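Local coordinates for protein inactive glucansucrase (Lactobacillus reuteri, PDB 5JBD) that is an inactive member of the glucansucrase family, glycoside hydrolase family 70, built around a TIM-barrel-type domain and carrying a bound calcium ion, at residues A[297-302]-A[813-818]. Numbering follows the deposited sequence.
Sequences GQLMND and PDLFTT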
loop_
_atom_site.group_PDB
_atom_site.type_symbol
_atom_site.label_atom_id
_atom_site.label_comp_id
_atom_site.label_asym_id
_atom_site.label_seq_id
_atom_site.Cartn_x
_atom_site.Cartn_y
_atom_site.Cartn_z
ATOM N N GLY A 297 -19.261 7.040 -1.385
ATOM C CA GLY A 297 -20.071 8.036 -0.686
ATOM C C GLY A 297 -21.562 7.833 -0.898
ATOM O O GLY A 297 -22.354 7.939 0.044
ATOM N N GLN A 298 -21.945 7.503 -2.129
ATOM C CA GLN A 298 -23.363 7.252 -2.452
ATOM C C GLN A 298 -23.923 6.074 -1.654
ATOM O O GLN A 298 -25.022 6.173 -1.100
ATOM C CB GLN A 298 -23.539 7.017 -3.944
ATOM C CG GLN A 298 -24.992 6.975 -4.392
ATOM C CD GLN A 298 -25.149 6.588 -5.848
ATOM O OE1 GLN A 298 -24.167 6.533 -6.603
ATOM N NE2 GLN A 298 -26.400 6.317 -6.256
ATOM N N LEU A 299 -23.163 4.980 -1.590
ATOM C CA LEU A 299 -23.559 3.790 -0.817
ATOM C C LEU A 299 -23.757 4.119 0.643
ATOM O O LEU A 299 -24.773 3.774 1.239
ATOM C CB LEU A 299 -22.514 2.665 -0.931
ATOM C CG LEU A 299 -22.749 1.384 -0.106
ATOM C CD1 LEU A 299 -24.015 0.669 -0.562
ATOM C CD2 LEU A 299 -21.566 0.432 -0.179
ATOM N N MET A 300 -22.755 4.758 1.228
ATOM C CA MET A 300 -22.797 5.057 2.652
ATOM C C MET A 300 -23.899 6.072 2.986
ATOM O O MET A 300 -24.526 5.961 4.035
ATOM C CB MET A 300 -21.405 5.461 3.145
ATOM C CG MET A 300 -20.450 4.253 3.107
ATOM S SD MET A 300 -18.762 4.626 3.556
ATOM C CE MET A 300 -19.036 4.957 5.290
ATOM N N ASN A 301 -24.190 6.993 2.071
ATOM C CA ASN A 301 -25.357 7.883 2.225
ATOM C C ASN A 301 -26.700 7.139 2.084
ATOM O O ASN A 301 -27.644 7.403 2.833
ATOM C CB ASN A 301 -25.305 9.078 1.258
ATOM C CG ASN A 301 -26.387 10.114 1.543
ATOM O OD1 ASN A 301 -26.642 10.461 2.699
ATOM N ND2 ASN A 301 -27.044 10.594 0.492
ATOM N N ASP A 302 -26.787 6.226 1.130
ATOM C CA ASP A 302 -27.987 5.374 0.998
ATOM C C ASP A 302 -28.254 4.547 2.253
ATOM O O ASP A 302 -29.394 4.458 2.717
ATOM C CB ASP A 302 -27.841 4.439 -0.205
ATOM C CG ASP A 302 -28.046 5.146 -1.522
ATOM O OD1 ASP A 302 -28.407 6.350 -1.518
ATOM O OD2 ASP A 302 -27.830 4.485 -2.566
ATOM N N PRO A 813 -31.748 1.060 -5.513
ATOM C CA PRO A 813 -31.645 0.961 -6.982
ATOM C C PRO A 813 -30.851 2.101 -7.650
ATOM O O PRO A 813 -30.266 1.892 -8.719
ATOM C CB PRO A 813 -33.112 0.947 -7.452
ATOM C CG PRO A 813 -33.901 1.506 -6.309
ATOM C CD PRO A 813 -33.148 1.150 -5.059
ATOM N N ASP A 814 -30.826 3.277 -7.018
ATOM C CA ASP A 814 -30.022 4.430 -7.492
ATOM C C ASP A 814 -28.527 4.118 -7.719
ATOM O O ASP A 814 -27.884 4.723 -8.589
ATOM C CB ASP A 814 -30.173 5.633 -6.535
ATOM C CG ASP A 814 -29.814 5.281 -5.096
ATOM O OD1 ASP A 814 -30.636 4.645 -4.403
ATOM O OD2 ASP A 814 -28.700 5.605 -4.673
ATOM N N LEU A 815 -27.990 3.163 -6.955
ATOM C CA LEU A 815 -26.609 2.719 -7.126
ATOM C C LEU A 815 -26.298 2.293 -8.555
ATOM O O LEU A 815 -25.168 2.475 -9.021
ATOM C CB LEU A 815 -26.284 1.552 -6.173
ATOM C CG LEU A 815 -26.235 1.874 -4.678
ATOM C CD1 LEU A 815 -25.981 0.610 -3.874
ATOM C CD2 LEU A 815 -25.180 2.922 -4.387
ATOM N N PHE A 816 -27.288 1.693 -9.223
ATOM C CA PHE A 816 -27.109 1.106 -10.543
ATOM C C PHE A 816 -27.858 1.853 -11.650
ATOM O O PHE A 816 -27.962 1.350 -12.778
ATOM C CB PHE A 816 -27.477 -0.390 -10.467
ATOM C CG PHE A 816 -26.778 -1.098 -9.329
ATOM C CD1 PHE A 816 -25.414 -1.321 -9.376
ATOM C CD2 PHE A 816 -27.471 -1.472 -8.184
ATOM C CE1 PHE A 816 -24.751 -1.925 -8.320
ATOM C CE2 PHE A 816 -26.813 -2.085 -7.127
ATOM C CZ PHE A 816 -25.452 -2.314 -7.197
ATOM N N THR A 817 -28.347 3.057 -11.342
ATOM C CA THR A 817 -28.823 3.993 -12.384
ATOM C C THR A 817 -28.043 5.318 -12.442
ATOM O O THR A 817 -28.099 6.003 -13.447
ATOM C CB THR A 817 -30.330 4.287 -12.244
ATOM O OG1 THR A 817 -30.605 4.840 -10.957
ATOM C CG2 THR A 817 -31.141 3.012 -12.434
ATOM N N THR A 818 -27.321 5.678 -11.383
ATOM C CA THR A 818 -26.500 6.890 -11.389
ATOM C C THR A 818 -25.331 6.714 -12.337
ATOM O O THR A 818 -24.520 5.797 -12.163
ATOM C CB THR A 818 -25.981 7.183 -9.992
ATOM O OG1 THR A 818 -27.104 7.389 -9.133
ATOM C CG2 THR A 818 -25.053 8.432 -9.977
HETATM O O HOH W 1 -23.417 4.530 -8.434
#
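Leu-299 and Leu-815 meet on the buried side, where helix 291-304, which follows strand 279-282 of the TIM-barrel-type domain, packs against the 3-10 turn after helix 805-811. Leu-299 CD1 and Leu-815 CD1 lie 3.9 Å apart, and Leu-256 and Leu-808 close around Leu-299, so this part is buried and apolar, in ordinary van der Waals contact. The other side is polar and more open, with Thr-818 exposed. Here Gln-298, extended with CG anti to its own N (chi1 -171°), sends its amide out to the turn. Gln-298 NE2 donates to Asp-814 OD2 at 2.9 Å, approaching that oxygen on its anti side, and makes a weak second bond to Asp-814 O at 3.2 Å. At the far end of the amide, OE1 accepts from a water that also donates to Leu-815 O, so both ends of the amide are tied to the turn and its flip is fixed. Asp-814 O is also the acceptor for Thr-818 OG1 and for the backbone N of Thr-818. On the same polar side, Asp-302 and Asp-814 come from opposite directions, their carboxylate planes nearly perpendicular (83°); one acid probably holds a proton, since Asp-302 OD2 sits only 2.5 Å from Asp-814 OD2.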